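Local structure of protein pelota homolog (Archaeoglobus fulgidus, 3OBY) at residues A[27-32]-A[70-75]; A[38-43]-A[101-106]; A[79-84]-A[97-102]. The protein may recognise stalled ribosomes, cleave mRNA through a metal-dependent endoribonuclease activity assigned to its N-terminal Sm-fold domain, and help release non-functional ribosomes. One frame throughout, in Å; residues are numbered along the deposited sequence.

Interaction 1 of 3, residues A[27-32]-A[70-75]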
loop_
_atom_site.group_PDB
_atom_site.type_symbol
_atom_site.label_atom_id
_atom_site.label_comp_id
_atom_site.label_asym_id
_atom_site.label_seq_id
_atom_site.Cartn_x
_atom_site.Cartn_y
_atom_site.Cartn_z
ATOM N N HIS A 27 -6.163 8.714 -6.469
ATOM C CA HIS A 27 -6.053 10.081 -5.960
ATOM C C HIS A 27 -5.101 10.937 -6.781
ATOM O O HIS A 27 -5.388 12.103 -7.057
ATOM C CB HIS A 27 -5.619 10.083 -4.492
ATOM C CG HIS A 27 -6.681 9.607 -3.543
ATOM N ND1 HIS A 27 -7.943 10.163 -3.500
ATOM C CD2 HIS A 27 -6.668 8.635 -2.602
ATOM C CE1 HIS A 27 -8.658 9.553 -2.574
ATOM N NE2 HIS A 27 -7.909 8.621 -2.014
ATOM N N LEU A 28 -3.972 10.355 -7.174
ATOM C CA LEU A 28 -2.976 11.064 -7.973
ATOM C C LEU A 28 -3.574 11.593 -9.271
ATOM O O LEU A 28 -3.204 12.671 -9.740
ATOM C CB LEU A 28 -1.802 10.138 -8.296
ATOM C CG LEU A 28 -0.863 9.724 -7.159
ATOM C CD1 LEU A 28 0.026 8.582 -7.616
ATOM C CD2 LEU A 28 -0.022 10.919 -6.723
ATOM N N ARG A 29 -4.500 10.826 -9.846
ATOM C CA ARG A 29 -5.176 11.199 -11.087
ATOM C C ARG A 29 -5.922 12.528 -10.960
ATOM O O ARG A 29 -6.063 13.262 -11.934
ATOM C CB ARG A 29 -6.146 10.089 -11.504
ATOM C CG ARG A 29 -6.907 10.347 -12.799
ATOM C CD ARG A 29 -8.100 11.246 -12.581
ATOM N NE ARG A 29 -8.789 11.577 -13.830
ATOM C CZ ARG A 29 -8.589 12.677 -14.556
ATOM N NH1 ARG A 29 -7.706 13.585 -14.176
ATOM N NH2 ARG A 29 -9.299 12.880 -15.661
ATOM N N PHE A 30 -6.399 12.844 -9.762
ATOM C CA PHE A 30 -7.110 14.096 -9.563
ATOM C C PHE A 30 -6.205 15.135 -8.917
ATOM O O PHE A 30 -6.524 16.326 -8.895
ATOM C CB PHE A 30 -8.378 13.848 -8.746
ATOM C CG PHE A 30 -9.404 13.029 -9.475
ATOM C CD1 PHE A 30 -10.097 13.570 -10.556
ATOM C CD2 PHE A 30 -9.611 11.687 -9.146
ATOM C CE1 PHE A 30 -10.984 12.785 -11.303
ATOM C CE2 PHE A 30 -10.495 10.894 -9.884
ATOM C CZ PHE A 30 -11.179 11.444 -10.969
ATOM N N ILE A 31 -5.064 14.682 -8.406
ATOM C CA ILE A 31 -4.088 15.587 -7.801
ATOM C C ILE A 31 -3.304 16.234 -8.948
ATOM O O ILE A 31 -3.160 17.454 -9.006
ATOM C CB ILE A 31 -3.103 14.831 -6.869
ATOM C CG1 ILE A 31 -3.816 14.367 -5.597
ATOM C CG2 ILE A 31 -1.938 15.722 -6.517
ATOM C CD1 ILE A 31 -4.519 15.476 -4.851
ATOM N N ILE A 32 -2.805 15.405 -9.862
ATOM C CA ILE A 32 -2.064 15.900 -11.022
ATOM C C ILE A 32 -3.046 16.643 -11.925
ATOM O O ILE A 32 -4.105 16.120 -12.265
ATOM C CB ILE A 32 -1.466 14.752 -11.825
ATOM C CG1 ILE A 32 -0.444 14.004 -10.979
ATOM C CG2 ILE A 32 -0.837 15.287 -13.097
ATOM C CD1 ILE A 32 -0.067 12.661 -11.559
ATOM N N VAL A 70 -4.722 14.140 -18.486
ATOM C CA VAL A 70 -4.563 13.126 -17.449
ATOM C C VAL A 70 -5.772 12.211 -17.554
ATOM O O VAL A 70 -6.910 12.684 -17.579
ATOM C CB VAL A 70 -4.560 13.750 -16.043
ATOM C CG1 VAL A 70 -4.268 12.688 -15.005
ATOM C CG2 VAL A 70 -3.545 14.863 -15.969
ATOM N N GLU A 71 -5.541 10.906 -17.612
ATOM C CA GLU A 71 -6.660 9.993 -17.746
ATOM C C GLU A 71 -6.288 8.565 -17.407
ATOM O O GLU A 71 -5.135 8.166 -17.564
ATOM C CB GLU A 71 -7.184 10.050 -19.178
ATOM C CG GLU A 71 -6.247 9.405 -20.195
ATOM C CD GLU A 71 -6.503 9.879 -21.611
ATOM O OE1 GLU A 71 -7.678 10.127 -21.959
ATOM O OE2 GLU A 71 -5.522 9.989 -22.376
ATOM N N PHE A 72 -7.276 7.803 -16.943
ATOM C CA PHE A 72 -7.085 6.401 -16.594
ATOM C C PHE A 72 -7.071 5.580 -17.871
ATOM O O PHE A 72 -7.734 5.927 -18.842
ATOM C CB PHE A 72 -8.243 5.880 -15.747
ATOM C CG PHE A 72 -8.335 6.477 -14.384
ATOM C CD1 PHE A 72 -7.384 6.183 -13.412
ATOM C CD2 PHE A 72 -9.397 7.315 -14.058
ATOM C CE1 PHE A 72 -7.494 6.712 -12.130
ATOM C CE2 PHE A 72 -9.515 7.849 -12.780
ATOM C CZ PHE A 72 -8.561 7.547 -11.817
ATOM N N HIS A 73 -6.312 4.491 -17.864
ATOM C CA HIS A 73 -6.273 3.581 -18.998
ATOM C C HIS A 73 -7.611 2.854 -18.975
ATOM O O HIS A 73 -8.317 2.886 -17.964
ATOM C CB HIS A 73 -5.134 2.575 -18.841
ATOM C CG HIS A 73 -3.843 3.030 -19.452
ATOM N ND1 HIS A 73 -3.325 4.290 -19.245
ATOM C CD2 HIS A 73 -2.968 2.392 -20.265
ATOM C CE1 HIS A 73 -2.187 4.409 -19.904
ATOM N NE2 HIS A 73 -1.946 3.272 -20.530
ATOM N N ARG A 74 -7.972 2.206 -20.074
ATOM C CA ARG A 74 -9.245 1.502 -20.124
ATOM C C ARG A 74 -9.147 0.016 -19.840
ATOM O O ARG A 74 -10.116 -0.605 -19.391
ATOM C CB ARG A 74 -9.912 1.685 -21.483
ATOM C CG ARG A 74 -10.621 3.002 -21.647
ATOM C CD ARG A 74 -11.743 2.846 -22.664
ATOM N NE ARG A 74 -11.269 2.744 -24.041
ATOM C CZ ARG A 74 -11.889 2.057 -24.995
ATOM N NH1 ARG A 74 -13.008 1.397 -24.722
ATOM N NH2 ARG A 74 -11.396 2.046 -26.228
ATOM N N PHE A 75 -7.974 -0.555 -20.073
ATOM C CA PHE A 75 -7.815 -1.986 -19.890
ATOM C C PHE A 75 -6.707 -2.379 -18.927
ATOM O O PHE A 75 -6.083 -3.430 -19.069
ATOM C CB PHE A 75 -7.600 -2.611 -21.271
ATOM C CG PHE A 75 -8.645 -2.199 -22.270
ATOM C CD1 PHE A 75 -9.939 -2.696 -22.177
ATOM C CD2 PHE A 75 -8.363 -1.242 -23.242
ATOM C CE1 PHE A 75 -10.936 -2.239 -23.033
ATOM C CE2 PHE A 75 -9.356 -0.781 -24.102
ATOM C CZ PHE A 75 -10.646 -1.281 -23.994
#
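R29 lays its methylene chain across one face of the F72 ring, the two side chains crossing at about a right angle. CG sits anti to the backbone N (chi1 -179°), which carries it off the helix toward strand 70-72 and brings R29 CG to 3.7 Å from the F72 ring centroid, a CH-pi contact over the face. R29 CD lies over the centre of the F30 ring, so both rings flank the chain in the tight part of the contact; the rings themselves meet only distantly, F30 CE2 to F72 CE2 at 4.3 Å. The bend at chi2 turns the guanidinium 81° from the F72 plane, with V70 O over one face, 3.1 Å from R29 NH2 but poorly angled for a hydrogen bond. Arginine suits this place because its aliphatic part packs while its charged end reaches past the ring. Shortened to an alanine, the residue would probably leave a gap between F30 and F72. Lighter, though buried, is the packing of I32 CG2 on V70 CG2 at 4.0 Å. Helix 27-31 runs nearly antiparallel to the strand. L79 of strand 79-87 touches R29 and V70, I32 leans on L105 and I107, and W26 and helix 301-310 meet F30 and F72.

Interaction 2 of 3, residues A[38-43]-A[101-106]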
loop_
_atom_site.group_PDB
_atom_site.type_symbol
_atom_site.label_atom_id
_atom_site.label_comp_id
_atom_site.label_asym_id
_atom_site.label_seq_id
_atom_site.Cartn_x
_atom_site.Cartn_y
_atom_site.Cartn_z
ATOM N N VAL A 38 5.255 16.991 -14.471
ATOM C CA VAL A 38 5.492 15.660 -13.934
ATOM C C VAL A 38 6.771 15.025 -14.481
ATOM O O VAL A 38 7.001 15.013 -15.693
ATOM C CB VAL A 38 4.298 14.725 -14.266
ATOM C CG1 VAL A 38 4.539 13.334 -13.712
ATOM C CG2 VAL A 38 3.011 15.322 -13.709
ATOM N N PHE A 39 7.594 14.502 -13.575
ATOM C CA PHE A 39 8.839 13.830 -13.940
ATOM C C PHE A 39 8.724 12.349 -13.611
ATOM O O PHE A 39 8.283 11.982 -12.526
ATOM C CB PHE A 39 10.017 14.407 -13.155
ATOM C CG PHE A 39 10.650 15.603 -13.791
ATOM C CD1 PHE A 39 11.720 15.453 -14.669
ATOM C CD2 PHE A 39 10.183 16.886 -13.504
ATOM C CE1 PHE A 39 12.322 16.563 -15.251
ATOM C CE2 PHE A 39 10.776 18.008 -14.081
ATOM C CZ PHE A 39 11.849 17.846 -14.958
ATOM N N ALA A 40 9.127 11.504 -14.550
ATOM C CA ALA A 40 9.080 10.058 -14.361
ATOM C C ALA A 40 10.011 9.422 -15.372
ATOM O O ALA A 40 10.300 10.027 -16.404
ATOM C CB ALA A 40 7.662 9.544 -14.580
ATOM N N THR A 41 10.494 8.218 -15.082
ATOM C CA THR A 41 11.369 7.535 -16.034
ATOM C C THR A 41 10.487 6.842 -17.082
ATOM O O THR A 41 9.432 6.269 -16.770
ATOM C CB THR A 41 12.292 6.525 -15.337
ATOM O OG1 THR A 41 11.543 5.398 -14.883
ATOM C CG2 THR A 41 12.923 7.178 -14.144
ATOM N N THR A 42 10.932 6.891 -18.331
ATOM C CA THR A 42 10.127 6.330 -19.410
ATOM C C THR A 42 10.941 5.788 -20.538
ATOM O O THR A 42 12.197 5.653 -20.376
ATOM C CB THR A 42 9.216 7.460 -20.002
ATOM O OG1 THR A 42 8.239 6.888 -20.867
ATOM C CG2 THR A 42 10.010 8.454 -20.811
ATOM N N LYS A 43 10.339 5.346 -21.634
ATOM C CA LYS A 43 11.419 5.259 -22.532
ATOM C C LYS A 43 11.283 5.779 -23.953
ATOM O O LYS A 43 10.327 6.495 -24.287
ATOM C CB LYS A 43 12.388 3.972 -22.413
ATOM C CG LYS A 43 12.165 2.881 -21.530
ATOM C CD LYS A 43 10.723 2.510 -21.492
ATOM C CE LYS A 43 10.285 2.164 -20.075
ATOM N NZ LYS A 43 9.165 3.015 -19.566
ATOM N N VAL A 101 1.132 1.490 -9.915
ATOM C CA VAL A 101 1.511 1.333 -8.510
ATOM C C VAL A 101 2.977 0.950 -8.427
ATOM O O VAL A 101 3.484 0.234 -9.287
ATOM C CB VAL A 101 0.698 0.220 -7.788
ATOM C CG1 VAL A 101 -0.757 0.599 -7.708
ATOM C CG2 VAL A 101 0.851 -1.092 -8.519
ATOM N N GLY A 102 3.657 1.430 -7.392
ATOM C CA GLY A 102 5.066 1.111 -7.220
ATOM C C GLY A 102 6.043 1.949 -8.026
ATOM O O GLY A 102 7.251 1.849 -7.824
ATOM N N LYS A 103 5.539 2.771 -8.940
ATOM C CA LYS A 103 6.417 3.604 -9.750
ATOM C C LYS A 103 6.562 4.997 -9.177
ATOM O O LYS A 103 5.590 5.611 -8.738
ATOM C CB LYS A 103 5.906 3.716 -11.181
ATOM C CG LYS A 103 6.799 4.574 -12.062
ATOM C CD LYS A 103 6.280 4.618 -13.483
ATOM C CE LYS A 103 7.330 5.124 -14.449
ATOM N NZ LYS A 103 6.863 4.942 -15.852
ATOM N N GLU A 104 7.787 5.502 -9.205
ATOM C CA GLU A 104 8.063 6.823 -8.684
ATOM C C GLU A 104 7.768 7.911 -9.705
ATOM O O GLU A 104 7.900 7.712 -10.907
ATOM C CB GLU A 104 9.525 6.916 -8.261
ATOM C CG GLU A 104 9.865 8.192 -7.515
ATOM C CD GLU A 104 11.354 8.407 -7.399
ATOM O OE1 GLU A 104 11.975 8.752 -8.424
ATOM O OE2 GLU A 104 11.903 8.226 -6.291
ATOM N N LEU A 105 7.356 9.068 -9.209
ATOM C CA LEU A 105 7.078 10.210 -10.053
ATOM C C LEU A 105 7.168 11.473 -9.199
ATOM O O LEU A 105 6.985 11.424 -7.981
ATOM C CB LEU A 105 5.688 10.119 -10.681
ATOM C CG LEU A 105 4.485 10.314 -9.763
ATOM C CD1 LEU A 105 3.367 10.976 -10.543
ATOM C CD2 LEU A 105 4.059 8.977 -9.189
ATOM N N SER A 106 7.466 12.593 -9.853
ATOM C CA SER A 106 7.583 13.883 -9.197
ATOM C C SER A 106 6.564 14.840 -9.791
ATOM O O SER A 106 6.466 14.988 -11.011
ATOM C CB SER A 106 8.988 14.461 -9.393
ATOM O OG SER A 106 9.951 13.734 -8.658
HETATM O O HOH W 1 9.837 6.964 -12.436
#
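F39 and S106 form an antiparallel hydrogen-bonded pair between strand 38-40 and strand 105-106. Two backbone bonds close it: F39 N donates to S106 O at 2.8 Å, and S106 N returns a bond to F39 O at 2.9 Å. Weaker CA-H...O contacts flank the pair, from V38 CA to S106 O and from L105 CA to F39 O, so each of these carbonyls is approached by a carbon as well as by an amide.

Beyond A40 the ladder gives way to other polar links. A water accepts from T41 N and donates to E104 O, bridging the two segments where they diverge. Farther along, K103 stretches out, CG anti to the backbone N (chi1 -180°) and the chain extended beyond it, and K103 NZ bonds to T41 O at 3.0 Å. The ammonium lies almost in line with the C=O bond (177°), and a weak hydrogen bond to N98 O gives it a second carbonyl.

The apolar contacts are lighter. V38 CG1 and L105 CD1 approach obliquely at 4.1 Å, and A40 CB lies 4.4 Å from L105 CB; branched or small residues suit this buried side. On the sheet face carrying F39 and S106, their CB atoms lie 3.9 Å apart. The F39 ring leads away from the strand partner, touching R62, while S106 OG hydrogen-bonds to E14.

Main-chain groups thus do most of the holding: one regular pair, then a water, then a lysine long enough to reach a carbonyl across the diverging backbones. The positive charge of K103 would be expected to polarise T41 C=O, and the link ties the loop after strand 37-40 to the approach of strand 105-108 within the domain that has the Sm fold.

Interaction 3 of 3, residues A[79-84]-A[97-102]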
loop_
_atom_site.group_PDB
_atom_site.type_symbol
_atom_site.label_atom_id
_atom_site.label_comp_id
_atom_site.label_asym_id
_atom_site.label_seq_id
_atom_site.Cartn_x
_atom_site.Cartn_y
_atom_site.Cartn_z
ATOM N N LEU A 79 -2.338 5.140 -15.001
ATOM C CA LEU A 79 -2.712 6.534 -15.194
ATOM C C LEU A 79 -1.888 7.100 -16.338
ATOM O O LEU A 79 -0.659 7.094 -16.277
ATOM C CB LEU A 79 -2.439 7.305 -13.899
ATOM C CG LEU A 79 -2.849 8.769 -13.788
ATOM C CD1 LEU A 79 -4.295 8.945 -14.200
ATOM C CD2 LEU A 79 -2.642 9.218 -12.354
ATOM N N ARG A 80 -2.550 7.568 -17.392
ATOM C CA ARG A 80 -1.827 8.128 -18.533
ATOM C C ARG A 80 -1.691 9.638 -18.430
ATOM O O ARG A 80 -2.685 10.365 -18.477
ATOM C CB ARG A 80 -2.517 7.785 -19.851
ATOM C CG ARG A 80 -1.766 8.322 -21.067
ATOM C CD ARG A 80 -2.520 8.110 -22.369
ATOM N NE ARG A 80 -2.792 6.699 -22.612
ATOM C CZ ARG A 80 -4.009 6.165 -22.612
ATOM N NH1 ARG A 80 -5.068 6.931 -22.383
ATOM N NH2 ARG A 80 -4.165 4.865 -22.836
ATOM N N VAL A 81 -0.454 10.103 -18.275
ATOM C CA VAL A 81 -0.174 11.530 -18.178
ATOM C C VAL A 81 0.613 11.959 -19.413
ATOM O O VAL A 81 1.711 11.458 -19.673
ATOM C CB VAL A 81 0.649 11.857 -16.923
ATOM C CG1 VAL A 81 0.931 13.346 -16.864
ATOM C CG2 VAL A 81 -0.099 11.416 -15.687
ATOM N N SER A 82 0.048 12.885 -20.176
ATOM C CA SER A 82 0.709 13.350 -21.379
ATOM C C SER A 82 0.812 14.867 -21.447
ATOM O O SER A 82 -0.016 15.592 -20.890
ATOM C CB SER A 82 -0.024 12.812 -22.611
ATOM O OG SER A 82 -1.381 13.200 -22.619
ATOM N N GLY A 83 1.848 15.340 -22.133
ATOM C CA GLY A 83 2.055 16.768 -22.278
ATOM C C GLY A 83 3.280 17.096 -23.111
ATOM O O GLY A 83 3.907 16.213 -23.704
ATOM N N LYS A 84 3.618 18.380 -23.149
ATOM C CA LYS A 84 4.769 18.874 -23.901
ATOM C C LYS A 84 6.041 18.738 -23.072
ATOM O O LYS A 84 6.147 19.334 -21.997
ATOM C CB LYS A 84 4.547 20.344 -24.273
ATOM C CG LYS A 84 5.632 20.947 -25.141
ATOM C CD LYS A 84 5.283 22.370 -25.587
ATOM C CE LYS A 84 5.481 23.404 -24.478
ATOM N NZ LYS A 84 4.585 23.196 -23.308
ATOM N N LEU A 97 3.670 9.832 -19.929
ATOM C CA LEU A 97 4.183 9.116 -18.774
ATOM C C LEU A 97 3.038 8.222 -18.278
ATOM O O LEU A 97 1.919 8.695 -18.076
ATOM C CB LEU A 97 4.608 10.113 -17.677
ATOM C CG LEU A 97 5.603 11.245 -18.003
ATOM C CD1 LEU A 97 5.604 12.279 -16.883
ATOM C CD2 LEU A 97 6.994 10.680 -18.191
ATOM N N ASN A 98 3.303 6.930 -18.115
ATOM C CA ASN A 98 2.276 6.006 -17.630
ATOM C C ASN A 98 2.561 5.619 -16.181
ATOM O O ASN A 98 3.504 4.880 -15.900
ATOM C CB ASN A 98 2.206 4.737 -18.500
ATOM C CG ASN A 98 1.522 4.973 -19.840
ATOM O OD1 ASN A 98 0.437 5.549 -19.904
ATOM N ND2 ASN A 98 2.151 4.513 -20.913
ATOM N N ILE A 99 1.740 6.114 -15.265
ATOM C CA ILE A 99 1.922 5.815 -13.848
ATOM C C ILE A 99 1.195 4.563 -13.381
ATOM O O ILE A 99 -0.002 4.402 -13.625
ATOM C CB ILE A 99 1.437 6.978 -12.965
ATOM C CG1 ILE A 99 1.955 8.302 -13.524
ATOM C CG2 ILE A 99 1.908 6.768 -11.535
ATOM C CD1 ILE A 99 3.447 8.304 -13.806
ATOM N N THR A 100 1.924 3.674 -12.718
ATOM C CA THR A 100 1.331 2.455 -12.163
ATOM C C THR A 100 1.773 2.353 -10.695
ATOM O O THR A 100 2.682 3.061 -10.273
ATOM C CB THR A 100 1.788 1.184 -12.918
ATOM O OG1 THR A 100 3.206 1.047 -12.824
ATOM C CG2 THR A 100 1.392 1.253 -14.365
ATOM N N VAL A 101 1.132 1.490 -9.915
ATOM C CA VAL A 101 1.511 1.333 -8.510
ATOM C C VAL A 101 2.977 0.950 -8.427
ATOM O O VAL A 101 3.484 0.234 -9.287
ATOM C CB VAL A 101 0.698 0.220 -7.788
ATOM C CG1 VAL A 101 -0.757 0.599 -7.708
ATOM C CG2 VAL A 101 0.851 -1.092 -8.519
ATOM N N GLY A 102 3.657 1.430 -7.392
ATOM C CA GLY A 102 5.066 1.111 -7.220
ATOM C C GLY A 102 6.043 1.949 -8.026
ATOM O O GLY A 102 7.251 1.849 -7.824
#
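R80 holds CG anti to its N, whereas N98 turns CG anti to its carbonyl carbon (chi1 -75°), and the two side chains come to lie side by side, pointing the same way. On the other face V81 CG2 and I99 CG1 are each anti to their own carbonyl carbons, which brings them to 4.3 Å from one another.

N98 OD1 rests against the aliphatic start of its neighbour, 3.7 Å from R80 CB, while the guanidinium and amide planes stand 78° apart. R80 NH1 makes a salt bridge with E71; a long arginine suits this partly exposed face because it can pack and reach at once.

R80 and N98 are a non-hydrogen-bonded pair, framed by hydrogen-bonded pairs L79 with I99 and V81 with L97. Their bonds include L79 N to I99 O at 2.8 Å, close to straight at 175°, and V81 N to L97 O at 2.8 Å; each pair also has the reciprocal bond. L79 CB lies 4.0 Å from I99 CB.

The four backbone bonds fix the register of this hairpin of strands 79-87 and 94-99, so that aliphatic L79, V81, L97 and I99 all go to the buried face, where L25 and I65 also pack, while R80 and N98 stay where a charge can be paired.

Overall arrangement
All three contacts belong to one antiparallel sheet and the helix packed on it, within eRF1 domain 1. Centres of interactions 2 and 3 lie about 7 Å apart, those of 1 and 3 about 8 Å, and those of 1 and 2 about 14 Å. Interactions 2 and 3 share V101 and G102, in the connection between strands 94-99 and 105-108, and meet where L105 CD2 lies 3.9 Å from I99 CG2. The E71-R80 salt bridge joins interaction 1 to 3; I32 CG2 packs on V38 CG2 at 3.9 Å, joining 1 to 2. The N-terminal domain probably carries the endoribonuclease activity, but none of these three contacts is known to form its active site.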